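PDB 3R2I: exotoxin 5 from Staphylococcus aureus subsp. aureus COL, which is of unknown function but belongs to the secreted staphylococcal superantigen-like exotoxins, relatives of which interfere with host immune defences. Local coordinates for residues F72-I77 / K97-F102; I169-F174 / I194-L199. All blocks are in the same frame, centred on the assembly; numbering follows the deposited sequence.

Contact 1 of 2, residues F72-I77 / K97-F102; sequences FEPTNI and KAFKVF
Phe72 and Phe99 both set CG beside the backbone N and anti to the carbonyl carbon (chi1 -56° for Phe72), and from these positions the two rings are brought together between loop 72-77 and strand 97-102. They meet as an offset edge-to-face pair. The ring centroids lie 5.9 Å apart and the planes are inclined at 71°, with the edge of Phe99 directed at the face of Phe72. The closest approach belongs to the start of the Phe72 side chain: its CB is 3.6 Å from CE1 of Phe99 and lies near the plane of that ring. Phe99 therefore receives Phe72 along its rim, which leaves a face for Pro74. There CG of the proline ring sits 4.1 Å from the Phe99 centroid and 15° off the ring normal, which places it over one face in a CH-pi contact displaced somewhat toward the rim. Lys97 adds the outer element: its chain, bent at chi2, carries CE to 3.8 Å from CE2 of Phe72, and the two side chains cross nearly at a right angle. The approaches across the two segments are all carbon to carbon, Lys97 taking part through CE, and they bury 197 Å², grading from buried Pro74 and Phe99 to exposed Lys97. Within the superantigen-like OB-fold domain the contact packs the loop following helix 57-68 against the barrel strand 97-103. Phe99 also meets the Phe92 ring on the adjacent antiparallel strand 87-94, whereas Ile133 of parallel strand 133-141 touches Phe72, Lys97 and Phe99. Backbone hydrogen bonds between Phe72 and Ala122 and between Pro74 and Val120 hold the loop along strand 118-120 and the residues just after it.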
ATOM      1  N   PHE A  72      -2.227  -0.182   9.522  1.00 20.93           N
ATOM      2  CA  PHE A  72      -1.802   0.743  10.547  1.00 20.96           C
ATOM      3  C   PHE A  72      -0.958   1.836   9.903  1.00 21.33           C
ATOM      4  O   PHE A  72      -0.235   1.585   8.919  1.00 19.09           O
ATOM      5  CB  PHE A  72      -0.991  -0.009  11.618  1.00 20.98           C
ATOM      6  CG  PHE A  72      -1.739  -1.178  12.246  1.00 19.41           C
ATOM      7  CD1 PHE A  72      -1.603  -2.464  11.740  1.00 23.80           C
ATOM      8  CD2 PHE A  72      -2.581  -0.985  13.304  1.00 24.91           C
ATOM      9  CE1 PHE A  72      -2.306  -3.532  12.277  1.00 22.42           C
ATOM     10  CE2 PHE A  72      -3.281  -2.053  13.859  1.00 25.91           C
ATOM     11  CZ  PHE A  72      -3.135  -3.323  13.336  1.00 24.79           C
ATOM     12  N   GLU A  73      -1.054   3.031  10.482  1.00 21.78           N
ATOM     13  CA  GLU A  73      -0.371   4.239   9.989  1.00 23.95           C
ATOM     14  C   GLU A  73       0.391   5.022  11.065  1.00 23.78           C
ATOM     15  O   GLU A  73       0.116   6.175  11.289  1.00 25.03           O
ATOM     16  CB  GLU A  73      -1.402   5.152   9.311  1.00 22.81           C
ATOM     17  CG  GLU A  73      -1.996   4.478   8.074  1.00 26.69           C
ATOM     18  CD  GLU A  73      -3.091   5.279   7.382  1.00 29.34           C
ATOM     19  OE1 GLU A  73      -3.007   6.528   7.337  1.00 35.37           O
ATOM     20  OE2 GLU A  73      -4.013   4.633   6.844  1.00 29.33           O
ATOM     21  N   PRO A  74       1.348   4.380  11.732  1.00 23.39           N
ATOM     22  CA  PRO A  74       2.104   5.078  12.749  1.00 24.53           C
ATOM     23  C   PRO A  74       2.893   6.187  12.050  1.00 25.61           C
ATOM     24  O   PRO A  74       3.355   6.014  10.927  1.00 23.84           O
ATOM     25  CB  PRO A  74       3.008   3.983  13.310  1.00 24.30           C
ATOM     26  CG  PRO A  74       3.109   2.977  12.203  1.00 21.78           C
ATOM     27  CD  PRO A  74       1.763   2.975  11.618  1.00 22.29           C
ATOM     28  N   THR A  75       3.050   7.307  12.739  1.00 27.98           N
ATOM     29  CA  THR A  75       3.650   8.489  12.152  1.00 29.17           C
ATOM     30  C   THR A  75       4.745   9.108  12.988  1.00 29.07           C
ATOM     31  O   THR A  75       4.804   8.931  14.206  1.00 29.17           O
ATOM     32  CB  THR A  75       2.536   9.569  11.930  1.00 31.35           C
ATOM     33  OG1 THR A  75       3.101  10.745  11.330  1.00 38.65           O
ATOM     34  CG2 THR A  75       1.867   9.974  13.263  1.00 35.43           C
ATOM     35  N   ASN A  76       5.597   9.864  12.305  1.00 30.37           N
ATOM     36  CA  ASN A  76       6.693  10.613  12.932  1.00 31.54           C
ATOM     37  C   ASN A  76       7.554   9.740  13.804  1.00 30.33           C
ATOM     38  O   ASN A  76       7.766  10.017  14.954  1.00 31.37           O
ATOM     39  CB  ASN A  76       6.128  11.769  13.760  1.00 31.56           C
ATOM     40  CG  ASN A  76       7.219  12.765  14.188  1.00 36.14           C
ATOM     41  OD1 ASN A  76       8.264  12.883  13.534  1.00 31.69           O
ATOM     42  ND2 ASN A  76       6.961  13.502  15.268  1.00 30.39           N
ATOM     43  N   ILE A  77       8.098   8.709  13.204  1.00 30.74           N
ATOM     44  CA  ILE A  77       8.882   7.735  13.916  1.00 31.44           C
ATOM     45  C   ILE A  77      10.361   7.993  13.772  1.00 33.05           C
ATOM     46  O   ILE A  77      10.830   8.400  12.702  1.00 33.56           O
ATOM     47  CB  ILE A  77       8.572   6.355  13.348  1.00 29.66           C
ATOM     48  CG1 ILE A  77       7.069   6.066  13.490  1.00 30.30           C
ATOM     49  CG2 ILE A  77       9.351   5.293  14.078  1.00 31.73           C
ATOM     50  CD1 ILE A  77       6.544   5.110  12.455  1.00 31.84           C
ATOM     51  N   LYS A  97       1.017  -0.678  19.901  1.00 39.77           N
ATOM     52  CA  LYS A  97       1.442  -1.629  18.883  1.00 37.14           C
ATOM     53  C   LYS A  97       2.926  -1.621  18.639  1.00 34.05           C
ATOM     54  O   LYS A  97       3.550  -0.563  18.561  1.00 34.44           O
ATOM     55  CB  LYS A  97       0.702  -1.360  17.555  1.00 36.90           C
ATOM     56  CG  LYS A  97      -0.508  -2.248  17.211  1.00 44.53           C
ATOM     57  CD  LYS A  97      -1.824  -2.010  17.951  1.00 54.08           C
ATOM     58  CE  LYS A  97      -2.887  -3.060  17.482  1.00 59.23           C
ATOM     59  NZ  LYS A  97      -4.268  -2.879  18.052  1.00 62.12           N
ATOM     60  N   ALA A  98       3.501  -2.810  18.489  1.00 31.56           N
ATOM     61  CA  ALA A  98       4.924  -2.962  18.209  1.00 28.66           C
ATOM     62  C   ALA A  98       5.004  -3.359  16.749  1.00 26.07           C
ATOM     63  O   ALA A  98       4.240  -4.179  16.255  1.00 25.67           O
ATOM     64  CB  ALA A  98       5.559  -4.003  19.100  1.00 28.65           C
ATOM     65  N   PHE A  99       5.899  -2.711  16.048  1.00 23.81           N
ATOM     66  CA  PHE A  99       6.057  -2.908  14.655  1.00 23.83           C
ATOM     67  C   PHE A  99       7.467  -3.403  14.306  1.00 23.72           C
ATOM     68  O   PHE A  99       8.431  -3.038  14.959  1.00 24.97           O
ATOM     69  CB  PHE A  99       5.804  -1.556  13.973  1.00 23.71           C
ATOM     70  CG  PHE A  99       4.374  -1.051  14.111  1.00 23.61           C
ATOM     71  CD1 PHE A  99       3.399  -1.453  13.213  1.00 23.67           C
ATOM     72  CD2 PHE A  99       4.022  -0.161  15.097  1.00 25.84           C
ATOM     73  CE1 PHE A  99       2.082  -0.966  13.303  1.00 22.46           C
ATOM     74  CE2 PHE A  99       2.698   0.307  15.202  1.00 24.48           C
ATOM     75  CZ  PHE A  99       1.740  -0.105  14.302  1.00 21.44           C
ATOM     76  N   LYS A 100       7.562  -4.244  13.293  1.00 22.49           N
ATOM     77  CA  LYS A 100       8.847  -4.729  12.796  1.00 23.14           C
ATOM     78  C   LYS A 100       8.763  -4.576  11.275  1.00 21.68           C
ATOM     79  O   LYS A 100       8.073  -5.323  10.605  1.00 21.82           O
ATOM     80  CB  LYS A 100       9.169  -6.153  13.275  1.00 23.36           C
ATOM     81  CG  LYS A 100      10.448  -6.732  12.640  1.00 25.64           C
ATOM     82  CD  LYS A 100      10.825  -8.116  13.180  1.00 28.56           C
ATOM     83  CE  LYS A 100      11.707  -8.095  14.477  1.00 34.31           C
ATOM     84  NZ  LYS A 100      11.155  -7.670  15.770  1.00 32.54           N
ATOM     85  N   VAL A 101       9.415  -3.536  10.748  1.00 21.92           N
ATOM     86  CA  VAL A 101       9.351  -3.221   9.326  1.00 20.39           C
ATOM     87  C   VAL A 101      10.610  -3.674   8.618  1.00 20.91           C
ATOM     88  O   VAL A 101      11.709  -3.199   8.923  1.00 19.99           O
ATOM     89  CB  VAL A 101       9.083  -1.730   9.141  1.00 21.66           C
ATOM     90  CG1 VAL A 101       8.950  -1.369   7.643  1.00 21.02           C
ATOM     91  CG2 VAL A 101       7.797  -1.361   9.878  1.00 18.88           C
ATOM     92  N   PHE A 102      10.429  -4.615   7.685  1.00 20.47           N
ATOM     93  CA  PHE A 102      11.535  -5.227   6.951  1.00 20.37           C
ATOM     94  C   PHE A 102      12.005  -4.332   5.837  1.00 22.27           C
ATOM     95  O   PHE A 102      11.197  -3.610   5.211  1.00 24.58           O
ATOM     96  CB  PHE A 102      11.145  -6.612   6.398  1.00 18.02           C
ATOM     97  CG  PHE A 102      11.019  -7.668   7.453  1.00 21.08           C
ATOM     98  CD1 PHE A 102       9.972  -7.643   8.375  1.00 21.44           C
ATOM     99  CD2 PHE A 102      11.943  -8.684   7.553  1.00 24.44           C
ATOM    100  CE1 PHE A 102       9.872  -8.599   9.380  1.00 23.39           C
ATOM    101  CE2 PHE A 102      11.846  -9.652   8.566  1.00 27.21           C
ATOM    102  CZ  PHE A 102      10.808  -9.612   9.472  1.00 24.60           C
TER

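Contact 2 of 2, residues I169-F174 / I194-L199; sequences INELFF and IEKYRL
In the beta-grasp domain, the last turn of helix 182-197 faces strand 167-172, one of the two edge strands of the mixed sheet within the chain, and Tyr197 and Lys196 reach across to Glu171. The two carboxylate oxygens have separate partners. Tyr197 OH donates to Glu171 OE1 at 2.5 Å, a very short hydrogen bond whose exact length deserves caution at 2.3 Å resolution. The acceptor lies at the ring edge, near the plane of the tyrosine, although the carboxylate itself is turned 75° from that plane. Lys196 approaches the other oxygen: NZ lies 3.5 Å from Glu171 OE2 in a long salt bridge, and the lysine CE is slightly closer, 3.3 Å from the same oxygen. Bends at chi2 of Glu171 (-77°) and at chi2 and chi3 of Lys196 turn the two charged ends toward each other at the surface, between strand and helix. Ile169 packs CG2 against the hydroxyl oxygen, 3.3 Å from Tyr197 OH, and makes an apolar contact through CD1, 4.0 Å from Tyr197 CE2 at the ring edge. The helix stops here, since Arg198 leaves helical geometry with positive phi. Tyr197 also packs on Val158 and Leu192, while Glu171 touches Leu156 and Leu192. A helix packed across a mixed sheet is the beta-grasp arrangement of staphylococcal and streptococcal toxins; the Glu171 pairings are a local link at its edge.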
ATOM      1  N   ILE A 169     -17.757   3.608 -12.475  1.00 18.21           N
ATOM      2  CA  ILE A 169     -18.207   4.211 -11.213  1.00 18.39           C
ATOM      3  C   ILE A 169     -17.101   4.983 -10.497  1.00 19.55           C
ATOM      4  O   ILE A 169     -16.002   4.465 -10.302  1.00 20.04           O
ATOM      5  CB  ILE A 169     -18.668   3.082 -10.262  1.00 18.10           C
ATOM      6  CG1 ILE A 169     -19.903   2.366 -10.826  1.00 18.90           C
ATOM      7  CG2 ILE A 169     -18.952   3.563  -8.819  1.00 16.53           C
ATOM      8  CD1 ILE A 169     -20.177   1.060 -10.135  1.00 18.22           C
ATOM      9  N   ASN A 170     -17.392   6.222 -10.112  1.00 20.81           N
ATOM     10  CA  ASN A 170     -16.457   7.040  -9.347  1.00 20.92           C
ATOM     11  C   ASN A 170     -16.543   6.724  -7.877  1.00 21.79           C
ATOM     12  O   ASN A 170     -17.629   6.455  -7.343  1.00 22.95           O
ATOM     13  CB  ASN A 170     -16.740   8.531  -9.570  1.00 22.66           C
ATOM     14  CG  ASN A 170     -16.084   9.046 -10.838  1.00 19.95           C
ATOM     15  OD1 ASN A 170     -14.880   9.180 -10.881  1.00 26.67           O
ATOM     16  ND2 ASN A 170     -16.868   9.346 -11.853  1.00 23.36           N
ATOM     17  N   GLU A 171     -15.390   6.767  -7.232  1.00 21.85           N
ATOM     18  CA  GLU A 171     -15.245   6.522  -5.805  1.00 21.28           C
ATOM     19  C   GLU A 171     -14.505   7.726  -5.242  1.00 21.62           C
ATOM     20  O   GLU A 171     -13.780   8.383  -5.957  1.00 21.12           O
ATOM     21  CB  GLU A 171     -14.406   5.268  -5.599  1.00 20.94           C
ATOM     22  CG  GLU A 171     -15.057   4.023  -6.179  1.00 23.01           C
ATOM     23  CD  GLU A 171     -16.184   3.507  -5.312  1.00 24.41           C
ATOM     24  OE1 GLU A 171     -16.990   2.695  -5.810  1.00 25.45           O
ATOM     25  OE2 GLU A 171     -16.217   3.874  -4.112  1.00 26.26           O
ATOM     26  N   LEU A 172     -14.689   8.022  -3.958  1.00 22.78           N
ATOM     27  CA  LEU A 172     -14.066   9.190  -3.359  1.00 23.24           C
ATOM     28  C   LEU A 172     -12.841   8.729  -2.540  1.00 24.53           C
ATOM     29  O   LEU A 172     -12.951   8.072  -1.514  1.00 23.43           O
ATOM     30  CB  LEU A 172     -15.081   9.935  -2.522  1.00 23.55           C
ATOM     31  CG  LEU A 172     -14.751  11.371  -2.124  1.00 26.98           C
ATOM     32  CD1 LEU A 172     -14.581  12.271  -3.402  1.00 18.04           C
ATOM     33  CD2 LEU A 172     -15.823  11.940  -1.189  1.00 26.30           C
ATOM     34  N   PHE A 173     -11.680   9.165  -2.988  1.00 25.73           N
ATOM     35  CA  PHE A 173     -10.425   8.777  -2.414  1.00 25.43           C
ATOM     36  C   PHE A 173      -9.588   9.982  -1.927  1.00 25.24           C
ATOM     37  O   PHE A 173      -9.174  10.803  -2.714  1.00 28.57           O
ATOM     38  CB  PHE A 173      -9.705   8.021  -3.546  1.00 24.60           C
ATOM     39  CG  PHE A 173      -8.518   7.262  -3.112  1.00 24.41           C
ATOM     40  CD1 PHE A 173      -8.662   6.025  -2.536  1.00 26.00           C
ATOM     41  CD2 PHE A 173      -7.249   7.758  -3.316  1.00 27.84           C
ATOM     42  CE1 PHE A 173      -7.557   5.307  -2.140  1.00 28.27           C
ATOM     43  CE2 PHE A 173      -6.141   7.041  -2.922  1.00 25.58           C
ATOM     44  CZ  PHE A 173      -6.297   5.836  -2.308  1.00 27.80           C
ATOM     45  N   PHE A 174      -9.339  10.083  -0.629  1.00 25.11           N
ATOM     46  CA  PHE A 174      -8.523  11.161  -0.077  1.00 24.09           C
ATOM     47  C   PHE A 174      -7.156  10.620   0.333  1.00 23.94           C
ATOM     48  O   PHE A 174      -7.065   9.519   0.844  1.00 22.91           O
ATOM     49  CB  PHE A 174      -9.189  11.766   1.155  1.00 24.42           C
ATOM     50  CG  PHE A 174     -10.470  12.528   0.862  1.00 24.50           C
ATOM     51  CD1 PHE A 174     -10.418  13.788   0.294  1.00 23.93           C
ATOM     52  CD2 PHE A 174     -11.712  12.001   1.198  1.00 22.13           C
ATOM     53  CE1 PHE A 174     -11.574  14.505   0.025  1.00 25.58           C
ATOM     54  CE2 PHE A 174     -12.866  12.721   0.962  1.00 26.92           C
ATOM     55  CZ  PHE A 174     -12.793  13.988   0.374  1.00 27.46           C
ATOM     56  N   ILE A 194     -12.446  -5.235  -2.797  1.00 20.58           N
ATOM     57  CA  ILE A 194     -12.982  -6.412  -2.118  1.00 20.03           C
ATOM     58  C   ILE A 194     -14.343  -6.142  -1.497  1.00 20.93           C
ATOM     59  O   ILE A 194     -15.270  -6.891  -1.734  1.00 23.25           O
ATOM     60  CB  ILE A 194     -12.042  -6.931  -0.991  1.00 21.25           C
ATOM     61  CG1 ILE A 194     -10.742  -7.506  -1.583  1.00 22.91           C
ATOM     62  CG2 ILE A 194     -12.730  -8.027  -0.158  1.00 14.23           C
ATOM     63  CD1 ILE A 194      -9.695  -7.851  -0.520  1.00 25.62           C
ATOM     64  N   GLU A 195     -14.480  -5.076  -0.718  1.00 23.08           N
ATOM     65  CA  GLU A 195     -15.750  -4.810  -0.010  1.00 25.26           C
ATOM     66  C   GLU A 195     -16.888  -4.385  -0.938  1.00 24.92           C
ATOM     67  O   GLU A 195     -17.997  -4.909  -0.823  1.00 24.82           O
ATOM     68  CB  GLU A 195     -15.651  -3.692   1.057  1.00 27.18           C
ATOM     69  CG  GLU A 195     -14.400  -3.576   1.952  1.00 36.67           C
ATOM     70  CD  GLU A 195     -14.226  -4.604   3.072  1.00 53.69           C
ATOM     71  OE1 GLU A 195     -14.688  -5.802   2.946  1.00 56.01           O
ATOM     72  OE2 GLU A 195     -13.582  -4.165   4.096  1.00 55.88           O
ATOM     73  N   LYS A 196     -16.616  -3.484  -1.875  1.00 23.45           N
ATOM     74  CA  LYS A 196     -17.690  -2.956  -2.744  1.00 26.13           C
ATOM     75  C   LYS A 196     -17.901  -3.783  -3.972  1.00 24.90           C
ATOM     76  O   LYS A 196     -19.030  -3.935  -4.404  1.00 28.71           O
ATOM     77  CB  LYS A 196     -17.348  -1.560  -3.251  1.00 27.22           C
ATOM     78  CG  LYS A 196     -16.736  -0.670  -2.213  1.00 34.26           C
ATOM     79  CD  LYS A 196     -17.631   0.325  -1.518  1.00 44.15           C
ATOM     80  CE  LYS A 196     -17.811   1.584  -2.365  1.00 46.81           C
ATOM     81  NZ  LYS A 196     -18.206   2.738  -1.490  1.00 50.68           N
ATOM     82  N   TYR A 197     -16.828  -4.331  -4.543  1.00 23.04           N
ATOM     83  CA  TYR A 197     -16.954  -5.079  -5.791  1.00 22.80           C
ATOM     84  C   TYR A 197     -16.767  -6.584  -5.703  1.00 22.46           C
ATOM     85  O   TYR A 197     -16.829  -7.269  -6.718  1.00 21.87           O
ATOM     86  CB  TYR A 197     -16.002  -4.478  -6.826  1.00 22.25           C
ATOM     87  CG  TYR A 197     -16.291  -2.995  -7.089  1.00 21.54           C
ATOM     88  CD1 TYR A 197     -15.815  -2.016  -6.226  1.00 21.66           C
ATOM     89  CD2 TYR A 197     -17.049  -2.587  -8.183  1.00 20.08           C
ATOM     90  CE1 TYR A 197     -16.092  -0.677  -6.429  1.00 20.16           C
ATOM     91  CE2 TYR A 197     -17.343  -1.247  -8.393  1.00 20.48           C
ATOM     92  CZ  TYR A 197     -16.858  -0.292  -7.505  1.00 22.84           C
ATOM     93  OH  TYR A 197     -17.139   1.055  -7.688  1.00 16.56           O
ATOM     94  N   ARG A 198     -16.560  -7.089  -4.492  1.00 21.09           N
ATOM     95  CA  ARG A 198     -16.330  -8.494  -4.255  1.00 21.75           C
ATOM     96  C   ARG A 198     -15.136  -9.104  -5.001  1.00 21.28           C
ATOM     97  O   ARG A 198     -15.194 -10.274  -5.407  1.00 19.45           O
ATOM     98  CB  ARG A 198     -17.594  -9.324  -4.478  1.00 22.68           C
ATOM     99  CG  ARG A 198     -18.718  -8.933  -3.549  1.00 28.76           C
ATOM    100  CD  ARG A 198     -19.959  -9.861  -3.675  1.00 38.17           C
ATOM    101  NE  ARG A 198     -19.684 -11.228  -3.227  1.00 43.33           N
ATOM    102  CZ  ARG A 198     -19.737 -11.633  -1.954  1.00 49.70           C
ATOM    103  NH1 ARG A 198     -20.060 -10.765  -0.985  1.00 50.74           N
ATOM    104  NH2 ARG A 198     -19.472 -12.912  -1.642  1.00 48.01           N
ATOM    105  N   LEU A 199     -14.079  -8.334  -5.162  1.00 19.09           N
ATOM    106  CA  LEU A 199     -12.830  -8.834  -5.671  1.00 20.35           C
ATOM    107  C   LEU A 199     -12.335  -9.949  -4.795  1.00 20.71           C
ATOM    108  O   LEU A 199     -12.388  -9.849  -3.609  1.00 20.17           O
ATOM    109  CB  LEU A 199     -11.793  -7.730  -5.777  1.00 19.53           C
ATOM    110  CG  LEU A 199     -10.415  -8.121  -6.292  1.00 20.66           C
ATOM    111  CD1 LEU A 199     -10.496  -8.636  -7.686  1.00 19.15           C
ATOM    112  CD2 LEU A 199      -9.452  -6.983  -6.211  1.00 14.93           C
TER

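Contact 1 and contact 2 lie on opposite sides of the chain's centre, with their own centres 26 Å apart and their nearest atoms about 8 Å apart, so they do not touch. They are in series along the chain: 72-77 with 97-102 closes before 169-174 with 194-199 opens. They share neither sheet nor helix. The first sets a loop against a barrel strand of the OB-fold domain, the second belongs to the five-stranded sheet and helix 182-197 of the beta-grasp domain. Each thus joins elements within one half of the two-domain architecture shared by superantigens and superantigen-like proteins, while helix 57-68 leads into loop 72-77 and packs on Ile194.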